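Local coordinates for protein prenylcyclase (PDB 6IJ1) that probably acts as a prenylcyclase, an enzyme of the prenyltransferase class that closes rings in isoprenoid chains, at residues V53-E58 with T332-L337; M293-E298 with D302-W307; E117-H122 with A168-R173. All coordinates share one frame; numbering follows the deposited sequence.

Interaction 1: V53-E58 with T332-L337; sequences VQLPHE and TVLQAL
Gln-54 and Gln-335 meet amide to amide, while Leu-55 and Leu-334 touch methyl to methyl beside them. Gln-335 NE2 gives a hydrogen bond to Gln-54 OE1, 3.1 Å long with an N-H...O angle of 161°. The oxygen lies close to the plane of the donor amide, but the donor stands above the plane of the Gln-54 carbonyl; the two amide planes are 37° apart. Gln-335 reaches across because its chain leaves the helix with CG anti to the backbone N and then bends at chi2. Gln-54 NE2, hydrogen-bonded to Gly-50 O, lies 3.0 Å from Gln-335 OE1. With an alanine at this place, Gln-335 NE2 would probably lose its acceptor and the Gly-50 carbonyl its donor, and the Gln-335 amide would be freer to turn. Leu-55 CD1 meets Leu-334 CD1 at 4.2 Å, the two side chains crossing at about a right angle. Both leucines also rest on helix 10-23, Leu-55 on Val-18 and Leu-334 on Leu-21. Thus the turn between helices 42-52 and 58-71 packs against the C-terminal helix 327-341, consistent with closure of the alpha-alpha toroid of terpene cyclases and protein prenyltransferases.

Interaction 2: M293-E298 with D302-W307; sequences MVLPWE and DSYEDW
Trp-307 carries its indole to the 293-298 segment with CG anti to the carbonyl carbon (chi1 -56°), whereas Tyr-304 swings its phenol toward Leu-295 with CG anti to the backbone N (chi1 -171°). The indole arrives rim first. Its CZ3 lies 3.8 Å from Met-293 O, and its CH2 is 4.0 Å from Val-294 CA, both partners standing at the ring edge near its plane. Val-294 adds a methyl to the same corner, CG2 to CH2 at 4.2 Å. Farther along, Leu-295 CD1 comes within 4.1 Å of Tyr-304 CZ and is equally near the hydroxyl oxygen, an oblique approach in which the two side chains cross at roughly a right angle. Both segments belong to one long connection between strands 291-292 and 308-309, the outer strands of a small mixed sheet, with strand 319-321 between them. A type I beta turn from Leu-295 to Glu-298 reverses the first segment, closed by the bond from Glu-298 N to Leu-295 O. The two aromatic rings also pack on each other: Tyr-304 CD2 sits 3.4 Å above the centre of the indole, and Trp-307 CE3 in turn lies at the phenol edge. Outside the two segments, Val-294 rests on Tyr-193, and its carbonyl oxygen accepts a hydrogen bond from Trp-153 NE1. Within the turn, Leu-295 CB lies 3.8 Å above one face of the Trp-297 ring, offset toward its rim.

Interaction 3: E117-H122 with A168-R173; sequences EFLARH and AGLPRR
Leu-119 and Leu-170 cross at about a right angle, and beside them the methyl of Ala-120 meets the ring of Pro-171. The contact sets the last turn of helix 112-121 against the loop that leads into helix 173-182, one of the interhelical connections of a mainly helical fold consistent with the alpha-alpha toroid. Leu-170 sends its side chain over with CG anti to the backbone N (chi1 -169°), which brings CD1 to 3.7 Å from Leu-119 CD1 and puts the same methyl near Leu-119 CB. Leu-119 in turn lies on Ala-91 and Leu-98 of helix 91-104; both leucines are buried. Nearer the surface, Pro-171 presents the CB and CG side of its ring: CB stands 4.0 Å from Ala-120 CB, and CG is only slightly farther. Apolar atoms alone meet directly here, but a water adds a polar link. It donates to Ala-120 O at 2.7 Å and accepts from Arg-172 NH2, lying in the guanidinium plane at its edge. Arg-172 occupies the N-cap position of helix 173-182. Farther back, the loop is held by Glu-102, whose carboxylate oxygens take the backbone N-H groups of Ala-168 and Gly-169. On the other segment, His-122 folds back on the helix: its backbone N bonds to Leu-119 O, three residues back, and its side chain turns to Phe-118 O. The imidazole also lies against the Phe-118 ring, with CE1 3.3 Å above one face and displaced toward the rim. The bond from His-122 ND1 to Phe-118 O is 2.8 Å long with an angle of 149°, the oxygen near the imidazole plane while the nitrogen stands above the carbonyl plane.

From the N terminus, the chain first reaches 53-58, whose partner 332-337 comes 274 residues later, so interaction 1 spans most of the protein and ties the loop between helices 42-52 and 58-71 to the C-terminal helix 327-341. Within that span, interaction 3 closes a shorter loop from helix 112-121 to the entry of helix 173-182. Interaction 2 then opens and closes, a tight local closure in the connection between strands 291-292 and 308-309. Interactions 3 and 2 follow in series, along the chain both lie within the span closed by interaction 1, and none cross. Interactions 1 and 2 lie on opposite sides of the chain's centre, with centres 33 Å apart; interaction 3 is 27 Å from each, centre to centre.

Interaction 1: V53-E58 with T332-L337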
ATOM      1  N   VAL A  53     -12.749   1.105   7.669  1.00 17.49           N
ATOM      2  CA  VAL A  53     -13.123   0.675   9.025  1.00 19.05           C
ATOM      3  C   VAL A  53     -12.473   1.534  10.101  1.00 22.61           C
ATOM      4  O   VAL A  53     -12.862   1.435  11.276  1.00 23.35           O
ATOM      5  CB  VAL A  53     -12.807  -0.828   9.295  1.00 17.58           C
ATOM      6  CG1 VAL A  53     -13.577  -1.770   8.370  1.00 19.56           C
ATOM      7  CG2 VAL A  53     -11.300  -1.150   9.271  1.00 18.66           C
ATOM      8  N   GLN A  54     -11.535   2.417   9.758  1.00 18.78           N
ATOM      9  CA  GLN A  54     -10.886   3.318  10.704  1.00 20.27           C
ATOM     10  C   GLN A  54     -11.504   4.714  10.746  1.00 25.52           C
ATOM     11  O   GLN A  54     -11.037   5.553  11.535  1.00 29.15           O
ATOM     12  CB  GLN A  54      -9.413   3.456  10.359  1.00 21.42           C
ATOM     13  CG  GLN A  54      -8.662   2.154  10.406  1.00 18.99           C
ATOM     14  CD  GLN A  54      -7.232   2.361   9.931  1.00 24.82           C
ATOM     15  OE1 GLN A  54      -6.459   3.129  10.538  1.00 26.20           O
ATOM     16  NE2 GLN A  54      -6.895   1.760   8.778  1.00 21.20           N
ATOM     17  N   LEU A  55     -12.502   5.007   9.913  1.00 23.47           N
ATOM     18  CA  LEU A  55     -13.104   6.326   9.814  1.00 26.36           C
ATOM     19  C   LEU A  55     -14.340   6.390  10.692  1.00 26.08           C
ATOM     20  O   LEU A  55     -15.040   5.395  10.866  1.00 26.81           O
ATOM     21  CB  LEU A  55     -13.486   6.637   8.369  1.00 23.70           C
ATOM     22  CG  LEU A  55     -12.237   6.636   7.464  1.00 21.15           C
ATOM     23  CD1 LEU A  55     -12.647   6.958   6.033  1.00 22.79           C
ATOM     24  CD2 LEU A  55     -11.172   7.607   7.956  1.00 23.06           C
ATOM     25  N   PRO A  56     -14.649   7.575  11.221  1.00 29.18           N
ATOM     26  CA  PRO A  56     -15.791   7.707  12.146  1.00 35.01           C
ATOM     27  C   PRO A  56     -17.110   7.927  11.409  1.00 30.36           C
ATOM     28  O   PRO A  56     -17.767   8.982  11.518  1.00 36.76           O
ATOM     29  CB  PRO A  56     -15.374   8.912  12.994  1.00 33.82           C
ATOM     30  CG  PRO A  56     -14.657   9.819  11.994  1.00 33.75           C
ATOM     31  CD  PRO A  56     -13.874   8.825  11.102  1.00 30.97           C
ATOM     32  N   HIS A  57     -17.527   6.915  10.648  1.00 25.69           N
ATOM     33  CA  HIS A  57     -18.742   6.993   9.848  1.00 26.72           C
ATOM     34  C   HIS A  57     -19.342   5.599   9.830  1.00 28.31           C
ATOM     35  O   HIS A  57     -18.692   4.639   9.416  1.00 25.95           O
ATOM     36  CB  HIS A  57     -18.439   7.535   8.417  1.00 28.09           C
ATOM     37  CG  HIS A  57     -17.995   8.978   8.401  1.00 36.28           C
ATOM     38  ND1 HIS A  57     -18.865  10.037   8.585  1.00 41.78           N
ATOM     39  CD2 HIS A  57     -16.761   9.532   8.269  1.00 38.92           C
ATOM     40  CE1 HIS A  57     -18.194  11.177   8.540  1.00 39.73           C
ATOM     41  NE2 HIS A  57     -16.914  10.900   8.356  1.00 35.26           N
ATOM     42  N   GLU A  58     -20.570   5.453  10.326  1.00 27.00           N
ATOM     43  CA  GLU A  58     -21.094   4.110  10.497  1.00 25.96           C
ATOM     44  C   GLU A  58     -21.204   3.365   9.165  1.00 25.84           C
ATOM     45  O   GLU A  58     -20.961   2.148   9.104  1.00 26.50           O
ATOM     46  CB  GLU A  58     -22.447   4.157  11.234  1.00 36.51           C
ATOM     47  CG  GLU A  58     -23.542   4.926  10.529  1.00 57.58           C
ATOM     48  CD  GLU A  58     -24.864   4.973  11.321  1.00 78.88           C
ATOM     49  OE1 GLU A  58     -24.977   4.287  12.373  1.00 70.03           O
ATOM     50  OE2 GLU A  58     -25.786   5.706  10.881  1.00 79.14           O
ATOM     51  N   THR A 332      -6.009   6.248   0.265  1.00 13.43           N
ATOM     52  CA  THR A 332      -4.742   6.695   0.843  1.00 12.72           C
ATOM     53  C   THR A 332      -4.857   8.086   1.454  1.00 13.19           C
ATOM     54  O   THR A 332      -4.343   8.341   2.571  1.00 13.12           O
ATOM     55  CB  THR A 332      -3.647   6.661  -0.242  1.00 13.39           C
ATOM     56  OG1 THR A 332      -3.625   5.349  -0.862  1.00 13.55           O
ATOM     57  CG2 THR A 332      -2.286   6.963   0.326  1.00 14.46           C
ATOM     58  N   VAL A 333      -5.510   9.011   0.744  1.00 13.20           N
ATOM     59  CA  VAL A 333      -5.683  10.355   1.239  1.00 13.10           C
ATOM     60  C   VAL A 333      -6.568  10.358   2.481  1.00 14.53           C
ATOM     61  O   VAL A 333      -6.270  11.071   3.444  1.00 14.15           O
ATOM     62  CB  VAL A 333      -6.284  11.249   0.117  1.00 13.35           C
ATOM     63  CG1 VAL A 333      -6.638  12.614   0.747  1.00 14.53           C
ATOM     64  CG2 VAL A 333      -5.242  11.422  -1.052  1.00 14.66           C
ATOM     65  N   LEU A 334      -7.678   9.612   2.470  1.00 14.05           N
ATOM     66  CA  LEU A 334      -8.530   9.604   3.671  1.00 13.60           C
ATOM     67  C   LEU A 334      -7.754   9.099   4.879  1.00 15.14           C
ATOM     68  O   LEU A 334      -7.938   9.629   5.990  1.00 17.34           O
ATOM     69  CB  LEU A 334      -9.771   8.742   3.447  1.00 14.76           C
ATOM     70  CG  LEU A 334     -10.719   9.312   2.393  1.00 16.12           C
ATOM     71  CD1 LEU A 334     -11.879   8.340   2.145  1.00 19.62           C
ATOM     72  CD2 LEU A 334     -11.308  10.682   2.847  1.00 22.59           C
ATOM     73  N   GLN A 335      -6.894   8.089   4.693  1.00 15.73           N
ATOM     74  CA  GLN A 335      -6.095   7.623   5.841  1.00 15.94           C
ATOM     75  C   GLN A 335      -5.228   8.755   6.375  1.00 16.75           C
ATOM     76  O   GLN A 335      -5.120   8.957   7.609  1.00 16.75           O
ATOM     77  CB  GLN A 335      -5.270   6.398   5.394  1.00 16.27           C
ATOM     78  CG  GLN A 335      -4.379   5.783   6.515  1.00 17.49           C
ATOM     79  CD  GLN A 335      -5.178   4.936   7.428  1.00 24.80           C
ATOM     80  OE1 GLN A 335      -5.795   3.965   6.997  1.00 22.94           O
ATOM     81  NE2 GLN A 335      -5.213   5.290   8.692  1.00 28.07           N
ATOM     82  N   ALA A 336      -4.632   9.549   5.491  1.00 15.38           N
ATOM     83  CA  ALA A 336      -3.818  10.675   5.947  1.00 15.35           C
ATOM     84  C   ALA A 336      -4.664  11.724   6.644  1.00 16.93           C
ATOM     85  O   ALA A 336      -4.206  12.326   7.619  1.00 17.34           O
ATOM     86  CB  ALA A 336      -3.106  11.291   4.728  1.00 16.38           C
ATOM     87  N   LEU A 337      -5.844  12.018   6.110  1.00 15.75           N
ATOM     88  CA  LEU A 337      -6.664  13.079   6.744  1.00 15.97           C
ATOM     89  C   LEU A 337      -7.078  12.642   8.150  1.00 19.41           C
ATOM     90  O   LEU A 337      -7.092  13.484   9.040  1.00 21.90           O
ATOM     91  CB  LEU A 337      -7.853  13.413   5.844  1.00 16.91           C
ATOM     92  CG  LEU A 337      -7.478  14.197   4.590  1.00 18.76           C
ATOM     93  CD1 LEU A 337      -8.699  14.464   3.732  1.00 20.09           C
ATOM     94  CD2 LEU A 337      -6.781  15.497   4.948  1.00 21.14           C
TER

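Interaction 2: M293-E298 with D302-W307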
ATOM      1  N   MET A 293       5.154  -1.549 -12.765  1.00 15.54           N
ATOM      2  CA  MET A 293       5.161  -3.005 -12.950  1.00 18.12           C
ATOM      3  C   MET A 293       6.572  -3.418 -13.379  1.00 17.80           C
ATOM      4  O   MET A 293       6.901  -3.536 -14.573  1.00 17.15           O
ATOM      5  CB  MET A 293       4.099  -3.426 -13.976  1.00 20.99           C
ATOM      6  CG  MET A 293       2.685  -3.423 -13.478  1.00 27.91           C
ATOM      7  SD  MET A 293       2.506  -4.536 -12.061  1.00 32.77           S
ATOM      8  CE  MET A 293       3.104  -6.039 -12.788  1.00 29.64           C
ATOM      9  N   VAL A 294       7.440  -3.592 -12.375  1.00 15.44           N
ATOM     10  CA  VAL A 294       8.835  -3.924 -12.639  1.00 15.66           C
ATOM     11  C   VAL A 294       8.907  -5.181 -13.491  1.00 15.67           C
ATOM     12  O   VAL A 294       8.120  -6.120 -13.350  1.00 15.78           O
ATOM     13  CB  VAL A 294       9.564  -4.169 -11.303  1.00 14.04           C
ATOM     14  CG1 VAL A 294      11.109  -4.325 -11.523  1.00 16.38           C
ATOM     15  CG2 VAL A 294       9.371  -2.971 -10.352  1.00 14.55           C
ATOM     16  N   LEU A 295       9.895  -5.207 -14.375  1.00 15.79           N
ATOM     17  CA  LEU A 295      10.018  -6.395 -15.198  1.00 16.71           C
ATOM     18  C   LEU A 295      10.440  -7.565 -14.319  1.00 18.28           C
ATOM     19  O   LEU A 295      11.216  -7.374 -13.401  1.00 17.61           O
ATOM     20  CB  LEU A 295      11.035  -6.179 -16.325  1.00 18.36           C
ATOM     21  CG  LEU A 295      10.495  -5.173 -17.383  1.00 22.06           C
ATOM     22  CD1 LEU A 295      11.686  -4.618 -18.148  1.00 24.82           C
ATOM     23  CD2 LEU A 295       9.390  -5.749 -18.238  1.00 18.49           C
ATOM     24  N   PRO A 296       9.986  -8.779 -14.637  1.00 17.64           N
ATOM     25  CA  PRO A 296      10.188  -9.931 -13.725  1.00 16.82           C
ATOM     26  C   PRO A 296      11.633 -10.240 -13.385  1.00 18.99           C
ATOM     27  O   PRO A 296      11.910 -10.753 -12.282  1.00 17.79           O
ATOM     28  CB  PRO A 296       9.560 -11.089 -14.494  1.00 20.70           C
ATOM     29  CG  PRO A 296       8.420 -10.409 -15.239  1.00 20.23           C
ATOM     30  CD  PRO A 296       8.921  -9.044 -15.609  1.00 18.10           C
ATOM     31  N   TRP A 297      12.570  -9.940 -14.281  1.00 18.54           N
ATOM     32  CA  TRP A 297      13.969 -10.234 -14.060  1.00 18.71           C
ATOM     33  C   TRP A 297      14.713  -9.049 -13.525  1.00 18.33           C
ATOM     34  O   TRP A 297      15.918  -9.141 -13.260  1.00 20.66           O
ATOM     35  CB  TRP A 297      14.577 -10.689 -15.421  1.00 16.82           C
ATOM     36  CG  TRP A 297      14.302  -9.704 -16.578  1.00 18.70           C
ATOM     37  CD1 TRP A 297      15.095  -8.677 -16.975  1.00 21.66           C
ATOM     38  CD2 TRP A 297      13.159  -9.673 -17.414  1.00 15.90           C
ATOM     39  NE1 TRP A 297      14.501  -7.978 -18.049  1.00 20.45           N
ATOM     40  CE2 TRP A 297      13.307  -8.580 -18.307  1.00 16.30           C
ATOM     41  CE3 TRP A 297      11.993 -10.427 -17.480  1.00 17.83           C
ATOM     42  CZ2 TRP A 297      12.333  -8.258 -19.273  1.00 16.75           C
ATOM     43  CZ3 TRP A 297      11.026 -10.101 -18.452  1.00 20.70           C
ATOM     44  CH2 TRP A 297      11.225  -9.022 -19.329  1.00 19.25           C
ATOM     45  N   GLU A 298      14.019  -7.917 -13.306  1.00 17.32           N
ATOM     46  CA  GLU A 298      14.692  -6.705 -12.898  1.00 17.78           C
ATOM     47  C   GLU A 298      14.745  -6.604 -11.378  1.00 18.96           C
ATOM     48  O   GLU A 298      13.706  -6.705 -10.708  1.00 18.92           O
ATOM     49  CB  GLU A 298      13.961  -5.500 -13.479  1.00 17.52           C
ATOM     50  CG  GLU A 298      14.470  -4.217 -13.009  1.00 17.98           C
ATOM     51  CD  GLU A 298      15.880  -3.887 -13.476  1.00 22.08           C
ATOM     52  OE1 GLU A 298      16.069  -3.636 -14.705  1.00 24.53           O
ATOM     53  OE2 GLU A 298      16.787  -3.865 -12.652  1.00 22.81           O
ATOM     54  N   ASP A 302      14.930   1.249  -9.805  1.00 20.10           N
ATOM     55  CA  ASP A 302      15.354   2.654  -9.791  1.00 23.07           C
ATOM     56  C   ASP A 302      16.312   2.965 -10.944  1.00 24.71           C
ATOM     57  O   ASP A 302      16.419   4.126 -11.359  1.00 26.87           O
ATOM     58  CB  ASP A 302      16.013   3.031  -8.467  1.00 24.11           C
ATOM     59  CG  ASP A 302      15.017   3.182  -7.336  1.00 34.74           C
ATOM     60  OD1 ASP A 302      13.814   3.391  -7.615  1.00 31.11           O
ATOM     61  OD2 ASP A 302      15.439   3.089  -6.166  1.00 38.40           O
ATOM     62  N   SER A 303      16.990   1.957 -11.491  1.00 23.40           N
ATOM     63  CA  SER A 303      17.907   2.205 -12.597  1.00 23.40           C
ATOM     64  C   SER A 303      17.242   2.224 -13.959  1.00 25.27           C
ATOM     65  O   SER A 303      17.901   2.567 -14.950  1.00 28.76           O
ATOM     66  CB  SER A 303      18.995   1.150 -12.626  1.00 24.83           C
ATOM     67  OG  SER A 303      19.825   1.433 -11.546  1.00 28.38           O
ATOM     68  N   TYR A 304      15.984   1.818 -14.073  1.00 22.18           N
ATOM     69  CA  TYR A 304      15.353   1.685 -15.366  1.00 21.75           C
ATOM     70  C   TYR A 304      14.788   3.042 -15.737  1.00 25.05           C
ATOM     71  O   TYR A 304      14.149   3.688 -14.896  1.00 24.41           O
ATOM     72  CB  TYR A 304      14.227   0.658 -15.299  1.00 20.25           C
ATOM     73  CG  TYR A 304      13.624   0.270 -16.592  1.00 19.53           C
ATOM     74  CD1 TYR A 304      14.435  -0.140 -17.660  1.00 21.24           C
ATOM     75  CD2 TYR A 304      12.252   0.176 -16.774  1.00 19.18           C
ATOM     76  CE1 TYR A 304      13.909  -0.578 -18.838  1.00 20.62           C
ATOM     77  CE2 TYR A 304      11.690  -0.257 -17.957  1.00 19.27           C
ATOM     78  CZ  TYR A 304      12.520  -0.659 -19.024  1.00 18.54           C
ATOM     79  OH  TYR A 304      11.916  -1.106 -20.167  1.00 22.58           O
ATOM     80  N   GLU A 305      15.070   3.474 -16.967  1.00 22.99           N
ATOM     81  CA  GLU A 305      14.573   4.762 -17.453  1.00 27.36           C
ATOM     82  C   GLU A 305      13.575   4.631 -18.581  1.00 26.55           C
ATOM     83  O   GLU A 305      13.010   5.641 -19.010  1.00 37.10           O
ATOM     84  CB  GLU A 305      15.751   5.627 -17.894  1.00 33.58           C
ATOM     85  CG  GLU A 305      16.690   5.946 -16.729  1.00 40.26           C
ATOM     86  CD  GLU A 305      17.940   6.690 -17.167  1.00 63.14           C
ATOM     87  OE1 GLU A 305      18.109   6.892 -18.391  1.00 65.84           O
ATOM     88  OE2 GLU A 305      18.749   7.069 -16.286  1.00 67.45           O
ATOM     89  N   ASP A 306      13.261   3.431 -19.022  1.00 21.37           N
ATOM     90  CA  ASP A 306      12.502   3.259 -20.235  1.00 22.58           C
ATOM     91  C   ASP A 306      11.093   2.749 -19.987  1.00 19.28           C
ATOM     92  O   ASP A 306      10.503   2.071 -20.829  1.00 21.05           O
ATOM     93  CB  ASP A 306      13.271   2.320 -21.175  1.00 22.31           C
ATOM     94  CG  ASP A 306      14.624   2.909 -21.552  1.00 41.65           C
ATOM     95  OD1 ASP A 306      14.667   4.135 -21.766  1.00 36.50           O
ATOM     96  OD2 ASP A 306      15.627   2.183 -21.580  1.00 40.72           O
ATOM     97  N   TRP A 307      10.524   3.111 -18.828  1.00 19.22           N
ATOM     98  CA  TRP A 307       9.155   2.729 -18.550  1.00 18.70           C
ATOM     99  C   TRP A 307       8.222   3.214 -19.654  1.00 17.80           C
ATOM    100  O   TRP A 307       8.391   4.338 -20.172  1.00 20.35           O
ATOM    101  CB  TRP A 307       8.685   3.369 -17.234  1.00 17.89           C
ATOM    102  CG  TRP A 307       9.534   3.049 -16.079  1.00 18.18           C
ATOM    103  CD1 TRP A 307      10.490   3.817 -15.517  1.00 21.31           C
ATOM    104  CD2 TRP A 307       9.497   1.819 -15.330  1.00 18.08           C
ATOM    105  NE1 TRP A 307      11.079   3.152 -14.437  1.00 22.15           N
ATOM    106  CE2 TRP A 307      10.454   1.937 -14.301  1.00 16.49           C
ATOM    107  CE3 TRP A 307       8.697   0.679 -15.395  1.00 16.31           C
ATOM    108  CZ2 TRP A 307      10.700   0.912 -13.384  1.00 17.84           C
ATOM    109  CZ3 TRP A 307       8.965  -0.358 -14.467  1.00 17.46           C
ATOM    110  CH2 TRP A 307       9.927  -0.203 -13.470  1.00 17.07           C
TER

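Interaction 3: E117-H122 with A168-R173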
ATOM      1  N   GLU A 117       0.989 -18.801   7.286  1.00 19.34           N
ATOM      2  CA  GLU A 117       1.933 -19.730   6.700  1.00 19.75           C
ATOM      3  C   GLU A 117       2.319 -19.298   5.301  1.00 16.92           C
ATOM      4  O   GLU A 117       3.476 -19.417   4.913  1.00 19.28           O
ATOM      5  CB  GLU A 117       1.337 -21.137   6.676  1.00 21.44           C
ATOM      6  CG  GLU A 117       1.192 -21.686   8.121  1.00 26.87           C
ATOM      7  CD  GLU A 117       0.310 -22.952   8.165  1.00 46.10           C
ATOM      8  OE1 GLU A 117      -0.267 -23.322   7.105  1.00 42.78           O
ATOM      9  OE2 GLU A 117       0.199 -23.572   9.258  1.00 41.80           O
ATOM     10  N   PHE A 118       1.356 -18.795   4.541  1.00 17.21           N
ATOM     11  CA  PHE A 118       1.687 -18.289   3.206  1.00 16.66           C
ATOM     12  C   PHE A 118       2.709 -17.167   3.295  1.00 16.06           C
ATOM     13  O   PHE A 118       3.725 -17.195   2.592  1.00 16.58           O
ATOM     14  CB  PHE A 118       0.412 -17.856   2.497  1.00 16.69           C
ATOM     15  CG  PHE A 118       0.602 -17.257   1.148  1.00 17.30           C
ATOM     16  CD1 PHE A 118       0.815 -15.885   1.018  1.00 20.57           C
ATOM     17  CD2 PHE A 118       0.447 -18.052   0.015  1.00 20.82           C
ATOM     18  CE1 PHE A 118       0.921 -15.294  -0.255  1.00 19.47           C
ATOM     19  CE2 PHE A 118       0.588 -17.485  -1.293  1.00 21.58           C
ATOM     20  CZ  PHE A 118       0.802 -16.094  -1.407  1.00 19.11           C
ATOM     21  N   LEU A 119       2.455 -16.168   4.180  1.00 16.24           N
ATOM     22  CA  LEU A 119       3.415 -15.080   4.339  1.00 15.38           C
ATOM     23  C   LEU A 119       4.779 -15.595   4.749  1.00 15.85           C
ATOM     24  O   LEU A 119       5.799 -15.143   4.233  1.00 17.39           O
ATOM     25  CB  LEU A 119       2.944 -14.019   5.341  1.00 15.25           C
ATOM     26  CG  LEU A 119       1.742 -13.223   4.847  1.00 15.84           C
ATOM     27  CD1 LEU A 119       1.279 -12.206   5.941  1.00 15.54           C
ATOM     28  CD2 LEU A 119       2.056 -12.487   3.498  1.00 16.51           C
ATOM     29  N   ALA A 120       4.835 -16.578   5.704  1.00 16.40           N
ATOM     30  CA  ALA A 120       6.154 -17.059   6.121  1.00 16.15           C
ATOM     31  C   ALA A 120       6.964 -17.637   4.955  1.00 15.54           C
ATOM     32  O   ALA A 120       8.202 -17.532   4.977  1.00 18.88           O
ATOM     33  CB  ALA A 120       5.973 -18.136   7.206  1.00 20.23           C
ATOM     34  N   ARG A 121       6.299 -18.257   3.956  1.00 16.12           N
ATOM     35  CA  ARG A 121       7.023 -18.767   2.797  1.00 19.52           C
ATOM     36  C   ARG A 121       7.738 -17.669   2.032  1.00 17.20           C
ATOM     37  O   ARG A 121       8.713 -17.980   1.312  1.00 19.71           O
ATOM     38  CB  ARG A 121       6.055 -19.507   1.876  1.00 23.03           C
ATOM     39  CG  ARG A 121       5.599 -20.803   2.509  1.00 24.44           C
ATOM     40  CD  ARG A 121       4.561 -21.494   1.631  1.00 31.27           C
ATOM     41  NE  ARG A 121       5.204 -21.926   0.399  1.00 48.58           N
ATOM     42  CZ  ARG A 121       4.705 -22.842  -0.420  1.00 59.62           C
ATOM     43  NH1 ARG A 121       5.366 -23.170  -1.523  1.00 60.01           N
ATOM     44  NH2 ARG A 121       3.547 -23.427  -0.134  1.00 61.08           N
ATOM     45  N   HIS A 122       7.295 -16.398   2.187  1.00 16.85           N
ATOM     46  CA  HIS A 122       7.876 -15.294   1.404  1.00 16.48           C
ATOM     47  C   HIS A 122       8.975 -14.581   2.151  1.00 16.72           C
ATOM     48  O   HIS A 122       9.575 -13.646   1.638  1.00 16.81           O
ATOM     49  CB  HIS A 122       6.762 -14.278   0.988  1.00 15.42           C
ATOM     50  CG  HIS A 122       5.764 -14.847   0.051  1.00 15.16           C
ATOM     51  ND1 HIS A 122       4.875 -15.832   0.407  1.00 16.10           N
ATOM     52  CD2 HIS A 122       5.559 -14.595  -1.266  1.00 17.73           C
ATOM     53  CE1 HIS A 122       4.143 -16.158  -0.655  1.00 20.39           C
ATOM     54  NE2 HIS A 122       4.521 -15.390  -1.681  1.00 18.46           N
ATOM     55  N   ALA A 168       0.535  -7.773  13.589  1.00 14.72           N
ATOM     56  CA  ALA A 168       0.886  -8.321  14.891  1.00 15.38           C
ATOM     57  C   ALA A 168       1.050  -9.818  14.829  1.00 17.56           C
ATOM     58  O   ALA A 168       1.828 -10.381  15.614  1.00 20.85           O
ATOM     59  CB  ALA A 168      -0.208  -7.993  15.894  1.00 17.20           C
ATOM     60  N   GLY A 169       0.352 -10.474  13.912  1.00 17.48           N
ATOM     61  CA  GLY A 169       0.469 -11.915  13.796  1.00 19.21           C
ATOM     62  C   GLY A 169       1.540 -12.431  12.891  1.00 18.97           C
ATOM     63  O   GLY A 169       1.654 -13.654  12.705  1.00 19.28           O
ATOM     64  N   LEU A 170       2.359 -11.550  12.282  1.00 16.98           N
ATOM     65  CA  LEU A 170       3.315 -12.014  11.299  1.00 17.60           C
ATOM     66  C   LEU A 170       4.278 -13.045  11.895  1.00 20.00           C
ATOM     67  O   LEU A 170       4.902 -12.776  12.944  1.00 19.31           O
ATOM     68  CB  LEU A 170       4.115 -10.813  10.761  1.00 18.30           C
ATOM     69  CG  LEU A 170       4.956 -11.176   9.528  1.00 18.02           C
ATOM     70  CD1 LEU A 170       3.986 -11.382   8.327  1.00 20.08           C
ATOM     71  CD2 LEU A 170       5.886 -10.055   9.266  1.00 19.50           C
ATOM     72  N   PRO A 171       4.436 -14.215  11.281  1.00 19.65           N
ATOM     73  CA  PRO A 171       5.534 -15.107  11.701  1.00 17.00           C
ATOM     74  C   PRO A 171       6.899 -14.462  11.531  1.00 19.47           C
ATOM     75  O   PRO A 171       7.137 -13.633  10.650  1.00 20.44           O
ATOM     76  CB  PRO A 171       5.384 -16.320  10.769  1.00 20.34           C
ATOM     77  CG  PRO A 171       3.952 -16.334  10.388  1.00 24.29           C
ATOM     78  CD  PRO A 171       3.620 -14.816  10.198  1.00 22.18           C
ATOM     79  N   ARG A 172       7.839 -14.867  12.369  1.00 21.25           N
ATOM     80  CA  ARG A 172       9.215 -14.383  12.237  1.00 20.05           C
ATOM     81  C   ARG A 172       9.289 -12.856  12.262  1.00 17.34           C
ATOM     82  O   ARG A 172      10.125 -12.273  11.584  1.00 19.58           O
ATOM     83  CB  ARG A 172       9.903 -14.916  10.965  1.00 20.65           C
ATOM     84  CG  ARG A 172       9.863 -16.453  10.898  1.00 22.12           C
ATOM     85  CD  ARG A 172      10.643 -17.016   9.726  1.00 28.85           C
ATOM     86  NE  ARG A 172      12.062 -16.751   9.910  1.00 25.94           N
ATOM     87  CZ  ARG A 172      12.963 -16.871   8.941  1.00 26.38           C
ATOM     88  NH1 ARG A 172      14.242 -16.617   9.205  1.00 35.19           N
ATOM     89  NH2 ARG A 172      12.566 -17.223   7.713  1.00 27.97           N
ATOM     90  N   ARG A 173       8.430 -12.246  13.058  1.00 18.25           N
ATOM     91  CA  ARG A 173       8.266 -10.792  12.945  1.00 17.06           C
ATOM     92  C   ARG A 173       9.527 -10.059  13.351  1.00 18.77           C
ATOM     93  O   ARG A 173       9.893  -9.047  12.736  1.00 18.40           O
ATOM     94  CB  ARG A 173       7.067 -10.322  13.737  1.00 21.16           C
ATOM     95  CG  ARG A 173       6.740  -8.836  13.466  1.00 17.63           C
ATOM     96  CD  ARG A 173       5.479  -8.457  14.158  1.00 16.96           C
ATOM     97  NE  ARG A 173       5.102  -7.101  13.788  1.00 17.41           N
ATOM     98  CZ  ARG A 173       4.422  -6.264  14.536  1.00 17.86           C
ATOM     99  NH1 ARG A 173       4.058  -6.596  15.813  1.00 20.32           N
ATOM    100  NH2 ARG A 173       4.076  -5.075  14.066  1.00 19.66           N
TER
HETATM  101  O   HOH W   1      10.186 -18.392   6.603  1.00 35.66           O